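Local coordinates for protein hydrogenase maturation factor (Thermoanaerobacter tengcongensis, PDB 3VTH) that probably catalyses the ATP-dependent transfer of a carbamoyl group from carbamoyl phosphate to the C-terminal cysteine of HypE, a step in the maturation of [NiFe]-hydrogenases, at residues G296-D299 against T303-V306; E236-L241 against P324-S329; K39-N44 against G48-V53; R12-F17 against E61-E66. All blocks are in the same frame, centred on the assembly; numbering follows the deposited sequence.

Interaction 1: residues G296-D299 against T303-V306; sequences GIAD and TLGV. With APC (diphosphomethylphosphonic acid adenosyl ester), chain F.
With chi1 at -64°, I297 carries CG1 beside its backbone N and leaves the CG2 methyl opposite that nitrogen, while the first torsion of L304, -134°, lies away from the usual staggered positions and turns the end of the side chain toward the loop, so that CD1 meets both I297 and A298. The two branched chains cross at a slant, with I297 CG2 3.8 Å from L304 CD1. A298 CB also lies 3.7 Å from T303 O; alanine suits a place so close to the strand backbone. The contact belongs to the nucleotide pocket of the YrdC-like (telomere recombination) domain, where the loop turns into strand 303-307 beside the adenine of APC. There T303 OG1 accepts a hydrogen bond of 3.2 Å from APC N6, and G305 suits its place because a CB would run into APC N7. The loop is braced within itself by D299, whose OD2 takes the G296 N-H at 2.9 Å on the syn side of the carboxylate, while A298 O is hydrogen-bonded to K288 NZ.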
loop_
_atom_site.group_PDB
_atom_site.type_symbol
_atom_site.label_atom_id
_atom_site.label_comp_id
_atom_site.label_asym_id
_atom_site.label_seq_id
_atom_site.Cartn_x
_atom_site.Cartn_y
_atom_site.Cartn_z
ATOM N N GLY A 296 -22.795 -9.085 -4.940
ATOM C CA GLY A 296 -21.504 -9.769 -4.971
ATOM C C GLY A 296 -20.301 -8.880 -5.229
ATOM O O GLY A 296 -19.188 -9.382 -5.390
ATOM N N ILE A 297 -20.498 -7.562 -5.287
ATOM C CA ILE A 297 -19.349 -6.659 -5.394
ATOM C C ILE A 297 -18.810 -6.390 -3.984
ATOM O O ILE A 297 -17.633 -6.669 -3.675
ATOM C CB ILE A 297 -19.691 -5.301 -6.115
ATOM C CG1 ILE A 297 -20.106 -5.503 -7.588
ATOM C CG2 ILE A 297 -18.552 -4.289 -5.980
ATOM C CD1 ILE A 297 -19.037 -6.069 -8.467
ATOM N N ALA A 298 -19.660 -5.813 -3.142
ATOM C CA ALA A 298 -19.250 -5.463 -1.785
ATOM C C ALA A 298 -20.428 -5.601 -0.834
ATOM O O ALA A 298 -20.784 -4.661 -0.112
ATOM C CB ALA A 298 -18.660 -4.047 -1.743
ATOM N N ASP A 299 -21.032 -6.786 -0.842
ATOM C CA ASP A 299 -22.206 -7.056 -0.022
ATOM C C ASP A 299 -21.884 -6.877 1.458
ATOM O O ASP A 299 -20.833 -7.314 1.926
ATOM C CB ASP A 299 -22.731 -8.475 -0.248
ATOM C CG ASP A 299 -23.141 -8.734 -1.693
ATOM O OD1 ASP A 299 -23.141 -9.918 -2.081
ATOM O OD2 ASP A 299 -23.458 -7.769 -2.436
ATOM N N THR A 303 -18.895 0.581 2.090
ATOM C CA THR A 303 -17.884 1.211 1.237
ATOM C C THR A 303 -17.671 0.447 -0.077
ATOM O O THR A 303 -17.954 -0.745 -0.164
ATOM C CB THR A 303 -16.517 1.289 1.936
ATOM O OG1 THR A 303 -16.093 -0.042 2.272
ATOM C CG2 THR A 303 -16.583 2.167 3.230
ATOM N N LEU A 304 -17.175 1.152 -1.090
ATOM C CA LEU A 304 -16.791 0.567 -2.358
ATOM C C LEU A 304 -15.338 0.969 -2.627
ATOM O O LEU A 304 -14.946 2.098 -2.327
ATOM C CB LEU A 304 -17.693 1.143 -3.453
ATOM C CG LEU A 304 -18.388 0.331 -4.547
ATOM C CD1 LEU A 304 -18.915 -1.041 -4.087
ATOM C CD2 LEU A 304 -19.553 1.198 -5.118
ATOM N N GLY A 305 -14.552 0.056 -3.197
ATOM C CA GLY A 305 -13.195 0.373 -3.630
ATOM C C GLY A 305 -13.259 0.771 -5.088
ATOM O O GLY A 305 -13.661 -0.035 -5.929
ATOM N N VAL A 306 -12.892 2.017 -5.388
ATOM C CA VAL A 306 -13.038 2.544 -6.750
ATOM C C VAL A 306 -11.737 3.120 -7.271
ATOM O O VAL A 306 -11.031 3.802 -6.549
ATOM C CB VAL A 306 -14.154 3.625 -6.832
ATOM C CG1 VAL A 306 -14.383 4.070 -8.280
ATOM C CG2 VAL A 306 -15.459 3.075 -6.274
HETATM P PG APC F . -6.504 -12.741 -4.071
HETATM O O1G APC F . -6.121 -12.066 -5.363
HETATM O O2G APC F . -7.945 -13.190 -4.063
HETATM O O3G APC F . -5.556 -13.816 -3.623
HETATM P PB APC F . -6.561 -10.085 -2.953
HETATM O O1B APC F . -5.324 -9.586 -3.632
HETATM O O2B APC F . -6.751 -9.601 -1.529
HETATM O O3B APC F . -6.424 -11.685 -2.852
HETATM P PA APC F . -7.982 -8.402 -5.195
HETATM O O1A APC F . -9.379 -8.249 -5.750
HETATM O O2A APC F . -6.914 -8.603 -6.207
HETATM C C3A APC F . -8.048 -9.754 -3.957
HETATM O "O5'" APC F . -7.539 -7.084 -4.380
HETATM C "C5'" APC F . -8.414 -5.999 -4.084
HETATM C "C4'" APC F . -8.172 -5.569 -2.639
HETATM O "O4'" APC F . -8.972 -4.402 -2.416
HETATM C "C3'" APC F . -8.646 -6.649 -1.664
HETATM O "O3'" APC F . -7.738 -6.807 -0.559
HETATM C "C2'" APC F . -9.954 -6.098 -1.135
HETATM O "O2'" APC F . -10.302 -6.636 0.155
HETATM C "C1'" APC F . -9.725 -4.590 -1.218
HETATM N N9 APC F . -11.046 -3.977 -1.309
HETATM C C8 APC F . -11.870 -3.935 -2.391
HETATM N N7 APC F . -13.034 -3.322 -2.059
HETATM C C5 APC F . -12.951 -2.977 -0.756
HETATM C C6 APC F . -13.822 -2.311 0.237
HETATM N N6 APC F . -15.048 -1.863 -0.104
HETATM N N1 APC F . -13.349 -2.159 1.494
HETATM C C2 APC F . -12.121 -2.580 1.860
HETATM N N3 APC F . -11.269 -3.201 1.028
HETATM C C4 APC F . -11.635 -3.413 -0.267
#

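Interaction 2: residues E236-L241 against P324-S329; sequences EAVATL and PIVMTS. With MG (magnesium ion), chain G; APC (diphosphomethylphosphonic acid adenosyl ester), chain F.
In the nucleotide-binding YrdC-like domain, helix 235-245 packs on strand 325-329 through L241, V326 and T328, just where the strand runs into the triphosphate site. L241, its CG opposite the backbone N (chi1 176°), reaches tip to tip with two partners: its CD2 lies 3.7 Å from V326 CG1 and 3.9 Å from T328 CG2. V238, one turn earlier, adds a looser approach of its CG2 to V326 CG2. Branched apolar residues suit this buried seam, which F252 and I297 extend around V326. Two residues along the same strand from V326, T328 joins seam and site: its methyl turns to L241, while its hydroxyl donates a hydrogen bond of 2.6 Å from OG1 to APC O1A. OG1 is also bonded to K245 NZ, from the same helix. Next in the strand, S329 N gives its hydrogen to APC O2A at 3.0 Å, nearly straight at 160°, and S329 OG binds magnesium at 2.1 Å. APC O1G, O1B and O2A and a water also bind the metal, and N331 OD1 is hydrogen-bonded to S329 OG and probably helps to orient this hydroxyl. The magnesium ion and K245, which is also hydrogen-bonded to APC, probably offset part of the phosphate charge.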
loop_
_atom_site.group_PDB
_atom_site.type_symbol
_atom_site.label_atom_id
_atom_site.label_comp_id
_atom_site.label_asym_id
_atom_site.label_seq_id
_atom_site.Cartn_x
_atom_site.Cartn_y
_atom_site.Cartn_z
ATOM N N GLU A 236 -24.753 -12.095 -12.648
ATOM C CA GLU A 236 -24.269 -13.458 -12.896
ATOM C C GLU A 236 -22.788 -13.486 -13.306
ATOM O O GLU A 236 -22.077 -14.447 -12.978
ATOM C CB GLU A 236 -25.188 -14.257 -13.855
ATOM C CG GLU A 236 -24.684 -14.399 -15.275
ATOM C CD GLU A 236 -25.601 -15.249 -16.152
ATOM O OE1 GLU A 236 -25.961 -16.373 -15.745
ATOM O OE2 GLU A 236 -25.945 -14.790 -17.267
ATOM N N ALA A 237 -22.317 -12.422 -13.968
ATOM C CA ALA A 237 -20.915 -12.335 -14.369
ATOM C C ALA A 237 -20.026 -12.270 -13.137
ATOM O O ALA A 237 -18.981 -12.918 -13.085
ATOM C CB ALA A 237 -20.664 -11.122 -15.276
ATOM N N VAL A 238 -20.462 -11.483 -12.155
ATOM C CA VAL A 238 -19.756 -11.325 -10.884
ATOM C C VAL A 238 -19.744 -12.649 -10.123
ATOM O O VAL A 238 -18.691 -13.062 -9.639
ATOM C CB VAL A 238 -20.362 -10.175 -10.027
ATOM C CG1 VAL A 238 -19.744 -10.124 -8.604
ATOM C CG2 VAL A 238 -20.179 -8.844 -10.733
ATOM N N ALA A 239 -20.900 -13.308 -10.032
ATOM C CA ALA A 239 -21.001 -14.629 -9.418
ATOM C C ALA A 239 -20.067 -15.647 -10.096
ATOM O O ALA A 239 -19.426 -16.450 -9.425
ATOM C CB ALA A 239 -22.461 -15.141 -9.449
ATOM N N THR A 240 -20.002 -15.621 -11.427
ATOM C CA THR A 240 -19.133 -16.541 -12.162
ATOM C C THR A 240 -17.645 -16.275 -11.878
ATOM O O THR A 240 -16.865 -17.218 -11.700
ATOM C CB THR A 240 -19.417 -16.469 -13.671
ATOM O OG1 THR A 240 -20.795 -16.786 -13.884
ATOM C CG2 THR A 240 -18.537 -17.454 -14.454
ATOM N N LEU A 241 -17.271 -15.000 -11.811
ATOM C CA LEU A 241 -15.902 -14.626 -11.483
ATOM C C LEU A 241 -15.506 -15.128 -10.093
ATOM O O LEU A 241 -14.419 -15.699 -9.930
ATOM C CB LEU A 241 -15.683 -13.110 -11.624
ATOM C CG LEU A 241 -14.310 -12.559 -11.217
ATOM C CD1 LEU A 241 -13.212 -13.239 -12.051
ATOM C CD2 LEU A 241 -14.247 -11.052 -11.358
ATOM N N PRO A 324 -19.378 0.333 -15.309
ATOM C CA PRO A 324 -18.118 0.161 -14.597
ATOM C C PRO A 324 -17.722 -1.310 -14.581
ATOM O O PRO A 324 -18.571 -2.187 -14.802
ATOM C CB PRO A 324 -18.435 0.636 -13.172
ATOM C CG PRO A 324 -19.891 1.042 -13.154
ATOM C CD PRO A 324 -20.523 0.558 -14.403
ATOM N N ILE A 325 -16.450 -1.587 -14.320
ATOM C CA ILE A 325 -15.986 -2.971 -14.336
ATOM C C ILE A 325 -15.199 -3.356 -13.090
ATOM O O ILE A 325 -14.405 -2.574 -12.592
ATOM C CB ILE A 325 -15.114 -3.261 -15.580
ATOM C CG1 ILE A 325 -13.940 -2.262 -15.646
ATOM C CG2 ILE A 325 -15.979 -3.232 -16.868
ATOM C CD1 ILE A 325 -12.928 -2.510 -16.776
ATOM N N VAL A 326 -15.403 -4.587 -12.625
ATOM C CA VAL A 326 -14.538 -5.212 -11.628
ATOM C C VAL A 326 -13.123 -5.271 -12.191
ATOM O O VAL A 326 -12.938 -5.494 -13.387
ATOM C CB VAL A 326 -15.016 -6.642 -11.313
ATOM C CG1 VAL A 326 -13.982 -7.420 -10.478
ATOM C CG2 VAL A 326 -16.358 -6.588 -10.596
ATOM N N MET A 327 -12.139 -5.016 -11.333
ATOM C CA MET A 327 -10.749 -5.278 -11.637
ATOM C C MET A 327 -10.199 -6.003 -10.420
ATOM O O MET A 327 -10.047 -5.399 -9.349
ATOM C CB MET A 327 -9.974 -3.970 -11.859
ATOM C CG MET A 327 -10.305 -3.282 -13.161
ATOM S SD MET A 327 -9.660 -4.223 -14.558
ATOM C CE MET A 327 -8.081 -3.403 -14.814
ATOM N N THR A 328 -9.922 -7.289 -10.582
ATOM C CA THR A 328 -9.357 -8.090 -9.507
ATOM C C THR A 328 -8.094 -8.697 -10.073
ATOM O O THR A 328 -7.981 -8.865 -11.283
ATOM C CB THR A 328 -10.363 -9.161 -8.969
ATOM O OG1 THR A 328 -9.826 -9.782 -7.786
ATOM C CG2 THR A 328 -10.666 -10.229 -10.012
ATOM N N SER A 329 -7.128 -9.004 -9.220
ATOM C CA SER A 329 -5.839 -9.423 -9.737
ATOM C C SER A 329 -5.966 -10.788 -10.422
ATOM O O SER A 329 -6.749 -11.646 -10.001
ATOM C CB SER A 329 -4.768 -9.406 -8.635
ATOM O OG SER A 329 -5.028 -10.401 -7.667
HETATM MG MG MG G . -5.350 -10.100 -5.594
HETATM P PG APC F . -6.504 -12.741 -4.071
HETATM O O1G APC F . -6.121 -12.066 -5.363
HETATM O O2G APC F . -7.945 -13.190 -4.063
HETATM O O3G APC F . -5.556 -13.816 -3.623
HETATM P PB APC F . -6.561 -10.085 -2.953
HETATM O O1B APC F . -5.324 -9.586 -3.632
HETATM O O2B APC F . -6.751 -9.601 -1.529
HETATM O O3B APC F . -6.424 -11.685 -2.852
HETATM P PA APC F . -7.982 -8.402 -5.195
HETATM O O1A APC F . -9.379 -8.249 -5.750
HETATM O O2A APC F . -6.914 -8.603 -6.207
HETATM C C3A APC F . -8.048 -9.754 -3.957
HETATM O "O5'" APC F . -7.539 -7.084 -4.380
HETATM C "C5'" APC F . -8.414 -5.999 -4.084
HETATM C "C4'" APC F . -8.172 -5.569 -2.639
HETATM O "O4'" APC F . -8.972 -4.402 -2.416
HETATM C "C3'" APC F . -8.646 -6.649 -1.664
HETATM O "O3'" APC F . -7.738 -6.807 -0.559
HETATM C "C2'" APC F . -9.954 -6.098 -1.135
HETATM O "O2'" APC F . -10.302 -6.636 0.155
HETATM C "C1'" APC F . -9.725 -4.590 -1.218
HETATM N N9 APC F . -11.046 -3.977 -1.309
HETATM C C8 APC F . -11.870 -3.935 -2.391
HETATM N N7 APC F . -13.034 -3.322 -2.059
HETATM C C5 APC F . -12.951 -2.977 -0.756
HETATM C C6 APC F . -13.822 -2.311 0.237
HETATM N N6 APC F . -15.048 -1.863 -0.104
HETATM N N1 APC F . -13.349 -2.159 1.494
HETATM C C2 APC F . -12.121 -2.580 1.860
HETATM N N3 APC F . -11.269 -3.201 1.028
HETATM C C4 APC F . -11.635 -3.413 -0.267
HETATM O O HOH W 1 -3.294 -10.932 -5.483
#

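Interaction 3: residues K39-N44 against G48-V53; sequences KGIVYN and GLYIEV
I41 with E52 and Y43 with Y50 are the hydrogen-bonded pairs of an antiparallel ladder between strands 39-44 and 48-53. Each pair is closed by two backbone bonds, E52 N to I41 O being 2.9 Å long and close to straight. G40 has no room for a CB, which would collide with E52 O. The aromatic contact lies on the I41 and Y43 face: the rings of Y43 and Y50 are near parallel but slid apart so that they barely overlap, centroids 4.6 Å apart and planes at 20°. The Y43 hydroxyl O sits over the centre of the Y50 ring, and Y50 CB makes a CH-pi contact over the Y43 face. Among polar groups, Y50 OH donates to E52 OE2 at 2.5 Å, while E52 OE1 is bound by K88 and Y90. A leucine in place of Y50 would probably leave E52 OE2 without this donor and Y43 OH without the ring beneath it. Apolar packing occupies the other face, where V42 CG2 lies 3.7 Å from both L49 CD1 and I51 CG1, beneath helix 25-35. The arrangement is the beta hairpin of an acylphosphatase domain, carrying N44, a predicted active-site residue close to R26 and a bound phosphate.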
loop_
_atom_site.group_PDB
_atom_site.type_symbol
_atom_site.label_atom_id
_atom_site.label_comp_id
_atom_site.label_asym_id
_atom_site.label_seq_id
_atom_site.Cartn_x
_atom_site.Cartn_y
_atom_site.Cartn_z
ATOM N N LYS A 39 26.721 26.627 -20.913
ATOM C CA LYS A 39 27.375 25.546 -21.635
ATOM C C LYS A 39 27.709 24.478 -20.597
ATOM O O LYS A 39 27.727 24.760 -19.396
ATOM C CB LYS A 39 28.646 26.091 -22.313
ATOM C CG LYS A 39 28.341 27.037 -23.470
ATOM C CD LYS A 39 29.341 28.176 -23.523
ATOM C CE LYS A 39 29.047 29.162 -24.683
ATOM N NZ LYS A 39 27.638 29.684 -24.652
ATOM N N GLY A 40 27.977 23.259 -21.041
ATOM C CA GLY A 40 28.229 22.167 -20.102
ATOM C C GLY A 40 27.562 20.879 -20.524
ATOM O O GLY A 40 27.326 20.662 -21.719
ATOM N N ILE A 41 27.257 20.039 -19.539
ATOM C CA ILE A 41 26.742 18.696 -19.764
ATOM C C ILE A 41 25.748 18.308 -18.676
ATOM O O ILE A 41 25.779 18.842 -17.551
ATOM C CB ILE A 41 27.899 17.629 -19.858
ATOM C CG1 ILE A 41 28.742 17.609 -18.567
ATOM C CG2 ILE A 41 28.786 17.901 -21.094
ATOM C CD1 ILE A 41 29.609 16.384 -18.383
ATOM N N VAL A 42 24.853 17.391 -19.018
ATOM C CA VAL A 42 23.985 16.745 -18.036
ATOM C C VAL A 42 23.914 15.255 -18.371
ATOM O O VAL A 42 23.931 14.870 -19.548
ATOM C CB VAL A 42 22.570 17.388 -17.966
ATOM C CG1 VAL A 42 21.820 17.282 -19.305
ATOM C CG2 VAL A 42 21.711 16.769 -16.821
ATOM N N TYR A 43 23.852 14.419 -17.336
ATOM C CA TYR A 43 23.683 12.988 -17.515
ATOM C C TYR A 43 23.147 12.335 -16.247
ATOM O O TYR A 43 23.318 12.862 -15.144
ATOM C CB TYR A 43 24.991 12.304 -17.970
ATOM C CG TYR A 43 26.182 12.429 -17.026
ATOM C CD1 TYR A 43 27.137 13.431 -17.208
ATOM C CD2 TYR A 43 26.368 11.526 -15.979
ATOM C CE1 TYR A 43 28.252 13.534 -16.355
ATOM C CE2 TYR A 43 27.468 11.630 -15.106
ATOM C CZ TYR A 43 28.402 12.638 -15.312
ATOM O OH TYR A 43 29.472 12.745 -14.476
ATOM N N ASN A 44 22.498 11.193 -16.428
ATOM C CA ASN A 44 22.092 10.342 -15.328
ATOM C C ASN A 44 23.285 9.562 -14.833
ATOM O O ASN A 44 24.018 8.973 -15.628
ATOM C CB ASN A 44 21.017 9.354 -15.793
ATOM C CG ASN A 44 19.633 9.964 -15.814
ATOM O OD1 ASN A 44 18.655 9.281 -16.105
ATOM N ND2 ASN A 44 19.544 11.267 -15.504
ATOM N N GLY A 48 21.913 9.687 -9.110
ATOM C CA GLY A 48 20.886 10.634 -9.464
ATOM C C GLY A 48 21.145 11.377 -10.761
ATOM O O GLY A 48 21.278 10.774 -11.839
ATOM N N LEU A 49 21.209 12.698 -10.649
ATOM C CA LEU A 49 21.415 13.550 -11.802
ATOM C C LEU A 49 22.669 14.377 -11.580
ATOM O O LEU A 49 22.876 14.920 -10.492
ATOM C CB LEU A 49 20.184 14.433 -12.047
ATOM C CG LEU A 49 20.249 15.300 -13.311
ATOM C CD1 LEU A 49 19.930 14.486 -14.561
ATOM C CD2 LEU A 49 19.323 16.480 -13.173
ATOM N N TYR A 50 23.518 14.409 -12.599
ATOM C CA TYR A 50 24.763 15.164 -12.592
ATOM C C TYR A 50 24.739 16.271 -13.659
ATOM O O TYR A 50 24.413 16.029 -14.842
ATOM C CB TYR A 50 25.922 14.211 -12.859
ATOM C CG TYR A 50 27.294 14.849 -12.865
ATOM C CD1 TYR A 50 27.742 15.578 -13.961
ATOM C CD2 TYR A 50 28.148 14.700 -11.778
ATOM C CE1 TYR A 50 29.023 16.141 -13.976
ATOM C CE2 TYR A 50 29.413 15.267 -11.774
ATOM C CZ TYR A 50 29.842 15.982 -12.878
ATOM O OH TYR A 50 31.092 16.534 -12.866
ATOM N N ILE A 51 25.110 17.478 -13.242
ATOM C CA ILE A 51 25.115 18.657 -14.117
ATOM C C ILE A 51 26.418 19.423 -13.950
ATOM O O ILE A 51 26.902 19.592 -12.829
ATOM C CB ILE A 51 23.951 19.631 -13.780
ATOM C CG1 ILE A 51 22.582 18.949 -13.911
ATOM C CG2 ILE A 51 23.984 20.876 -14.691
ATOM C CD1 ILE A 51 21.467 19.668 -13.139
ATOM N N GLU A 52 26.979 19.869 -15.073
ATOM C CA GLU A 52 28.064 20.855 -15.097
ATOM C C GLU A 52 27.585 22.015 -15.964
ATOM O O GLU A 52 27.208 21.803 -17.126
ATOM C CB GLU A 52 29.333 20.270 -15.720
ATOM C CG GLU A 52 30.021 19.191 -14.884
ATOM C CD GLU A 52 31.351 18.698 -15.474
ATOM O OE1 GLU A 52 31.940 19.388 -16.338
ATOM O OE2 GLU A 52 31.812 17.606 -15.055
ATOM N N VAL A 53 27.565 23.221 -15.400
ATOM C CA VAL A 53 27.184 24.420 -16.165
ATOM C C VAL A 53 28.269 25.478 -16.052
ATOM O O VAL A 53 28.877 25.634 -14.987
ATOM C CB VAL A 53 25.813 25.018 -15.728
ATOM C CG1 VAL A 53 24.655 24.176 -16.274
ATOM C CG2 VAL A 53 25.717 25.134 -14.197
#

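Interaction 4: residues R12-F17 against E61-E66; sequences RQINIF and EAFIRE
I14 pushes its CD1 into the angle between F63 and I64, and that methyl makes the whole of the tight part of this contact. It comes to the edge of the F63 ring, in its plane, 3.8 Å from CE1, and lies 3.9 Å from I64 CG1. F63, with CG opposite the backbone N (chi1 171°), runs past I14 in the reverse direction, whereas I64 crosses it at a slant. A large apolar side chain suits this place, since F63 also packs on V29, I32 and A33 of helix 25-35 and on V53 of the neighbouring strand. At the other end the contact is loose: R12 and E61 carry opposite charges, yet R12 NH2 and E61 OE1 remain 5.6 Å apart, with E61 exposed to solvent. Long charged residues fit that border, where any attraction is probably weak. Seated on one face of the sheet, helix 57-69 lies next to helix 25-35, the two-helix layer of the ferredoxin-like alpha/beta sandwich to which acylphosphatase domains belong.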
loop_
_atom_site.group_PDB
_atom_site.type_symbol
_atom_site.label_atom_id
_atom_site.label_comp_id
_atom_site.label_asym_id
_atom_site.label_seq_id
_atom_site.Cartn_x
_atom_site.Cartn_y
_atom_site.Cartn_z
ATOM N N ARG A 12 29.790 25.629 -12.310
ATOM C CA ARG A 12 29.216 24.951 -11.159
ATOM C C ARG A 12 28.947 23.491 -11.483
ATOM O O ARG A 12 28.496 23.172 -12.569
ATOM C CB ARG A 12 27.897 25.609 -10.738
ATOM C CG ARG A 12 28.026 27.020 -10.217
ATOM C CD ARG A 12 28.781 27.069 -8.914
ATOM N NE ARG A 12 28.843 28.437 -8.400
ATOM C CZ ARG A 12 29.769 29.328 -8.740
ATOM N NH1 ARG A 12 30.734 29.011 -9.601
ATOM N NH2 ARG A 12 29.730 30.543 -8.208
ATOM N N GLN A 13 29.240 22.606 -10.534
ATOM C CA GLN A 13 28.784 21.227 -10.636
ATOM C C GLN A 13 27.586 21.082 -9.714
ATOM O O GLN A 13 27.633 21.525 -8.565
ATOM C CB GLN A 13 29.898 20.268 -10.237
ATOM C CG GLN A 13 29.467 18.818 -10.131
ATOM C CD GLN A 13 30.487 18.008 -9.360
ATOM O OE1 GLN A 13 31.692 18.218 -9.505
ATOM N NE2 GLN A 13 30.014 17.095 -8.523
ATOM N N ILE A 14 26.512 20.486 -10.233
ATOM C CA ILE A 14 25.253 20.344 -9.507
ATOM C C ILE A 14 24.812 18.873 -9.503
ATOM O O ILE A 14 24.689 18.251 -10.555
ATOM C CB ILE A 14 24.135 21.251 -10.111
ATOM C CG1 ILE A 14 24.578 22.727 -10.131
ATOM C CG2 ILE A 14 22.812 21.101 -9.318
ATOM C CD1 ILE A 14 23.816 23.609 -11.129
ATOM N N ASN A 15 24.596 18.320 -8.315
ATOM C CA ASN A 15 24.086 16.952 -8.175
ATOM C C ASN A 15 22.718 17.006 -7.535
ATOM O O ASN A 15 22.517 17.707 -6.530
ATOM C CB ASN A 15 25.019 16.113 -7.303
ATOM C CG ASN A 15 26.354 15.893 -7.946
ATOM O OD1 ASN A 15 26.535 14.947 -8.715
ATOM N ND2 ASN A 15 27.295 16.776 -7.667
ATOM N N ILE A 16 21.774 16.287 -8.129
ATOM C CA ILE A 16 20.409 16.278 -7.636
ATOM C C ILE A 16 20.036 14.841 -7.261
ATOM O O ILE A 16 20.311 13.905 -8.021
ATOM C CB ILE A 16 19.442 16.858 -8.675
ATOM C CG1 ILE A 16 20.008 18.184 -9.237
ATOM C CG2 ILE A 16 18.000 16.993 -8.079
ATOM C CD1 ILE A 16 19.055 18.980 -10.056
ATOM N N PHE A 17 19.432 14.684 -6.084
ATOM C CA PHE A 17 19.152 13.375 -5.507
ATOM C C PHE A 17 17.665 13.211 -5.218
ATOM O O PHE A 17 16.984 14.189 -4.928
ATOM C CB PHE A 17 19.932 13.196 -4.191
ATOM C CG PHE A 17 21.421 13.390 -4.336
ATOM C CD1 PHE A 17 22.025 14.568 -3.927
ATOM C CD2 PHE A 17 22.212 12.396 -4.899
ATOM C CE1 PHE A 17 23.416 14.755 -4.058
ATOM C CE2 PHE A 17 23.595 12.565 -5.040
ATOM C CZ PHE A 17 24.199 13.749 -4.617
ATOM N N GLU A 61 22.611 31.246 -11.477
ATOM C CA GLU A 61 21.659 31.408 -10.380
ATOM C C GLU A 61 20.194 31.243 -10.819
ATOM O O GLU A 61 19.408 30.589 -10.139
ATOM C CB GLU A 61 21.867 32.735 -9.638
ATOM C CG GLU A 61 23.168 32.802 -8.812
ATOM C CD GLU A 61 23.277 31.737 -7.701
ATOM O OE1 GLU A 61 24.364 31.641 -7.085
ATOM O OE2 GLU A 61 22.296 30.999 -7.427
ATOM N N ALA A 62 19.842 31.855 -11.943
ATOM C CA ALA A 62 18.502 31.727 -12.527
ATOM C C ALA A 62 18.178 30.274 -12.928
ATOM O O ALA A 62 17.074 29.784 -12.698
ATOM C CB ALA A 62 18.357 32.679 -13.718
ATOM N N PHE A 63 19.154 29.595 -13.519
ATOM C CA PHE A 63 19.059 28.162 -13.839
ATOM C C PHE A 63 18.775 27.315 -12.575
ATOM O O PHE A 63 17.861 26.475 -12.566
ATOM C CB PHE A 63 20.365 27.751 -14.543
ATOM C CG PHE A 63 20.548 26.275 -14.755
ATOM C CD1 PHE A 63 21.290 25.520 -13.857
ATOM C CD2 PHE A 63 20.076 25.661 -15.915
ATOM C CE1 PHE A 63 21.508 24.156 -14.077
ATOM C CE2 PHE A 63 20.296 24.308 -16.146
ATOM C CZ PHE A 63 21.006 23.552 -15.223
ATOM N N ILE A 64 19.536 27.554 -11.508
ATOM C CA ILE A 64 19.344 26.815 -10.253
ATOM C C ILE A 64 17.952 27.090 -9.665
ATOM O O ILE A 64 17.266 26.171 -9.214
ATOM C CB ILE A 64 20.458 27.133 -9.226
ATOM C CG1 ILE A 64 21.804 26.564 -9.692
ATOM C CG2 ILE A 64 20.098 26.605 -7.837
ATOM C CD1 ILE A 64 23.010 27.008 -8.811
ATOM N N ARG A 65 17.550 28.358 -9.691
ATOM C CA ARG A 65 16.235 28.786 -9.213
ATOM C C ARG A 65 15.103 28.104 -9.991
ATOM O O ARG A 65 14.105 27.701 -9.396
ATOM C CB ARG A 65 16.117 30.305 -9.325
ATOM C CG ARG A 65 15.043 30.942 -8.472
ATOM C CD ARG A 65 15.236 32.479 -8.399
ATOM N NE ARG A 65 15.143 33.107 -9.722
ATOM C CZ ARG A 65 16.108 33.819 -10.315
ATOM N NH1 ARG A 65 17.279 34.044 -9.713
ATOM N NH2 ARG A 65 15.886 34.332 -11.522
ATOM N N GLU A 66 15.258 27.974 -11.311
ATOM C CA GLU A 66 14.257 27.255 -12.119
ATOM C C GLU A 66 14.129 25.797 -11.697
ATOM O O GLU A 66 13.019 25.282 -11.581
ATOM C CB GLU A 66 14.543 27.346 -13.615
ATOM C CG GLU A 66 13.738 28.416 -14.346
ATOM C CD GLU A 66 12.358 27.923 -14.756
ATOM O OE1 GLU A 66 12.278 27.026 -15.622
ATOM O OE2 GLU A 66 11.350 28.439 -14.217
#

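In the fold
From the N terminus, interaction 4 opens on strand 10-17 and closes at helix 57-69; interaction 3, the 39-44/48-53 hairpin, nests within that loop. The two share one sheet, in which strands 10-17 and 48-55 are neighbours, and I14 N and R12 N probably bond to I51 O and V53 O. Further along, interaction 2 closes a much longer loop between 236-241 and 324-329, and interaction 1 nests inside it. I297 CD1 touches V238 and V326, so this second pair meets directly, and both reach APC. The acylphosphatase pair and the YrdC-like pair lie in series, their centres about 48 to 50 Å apart, in separate domains.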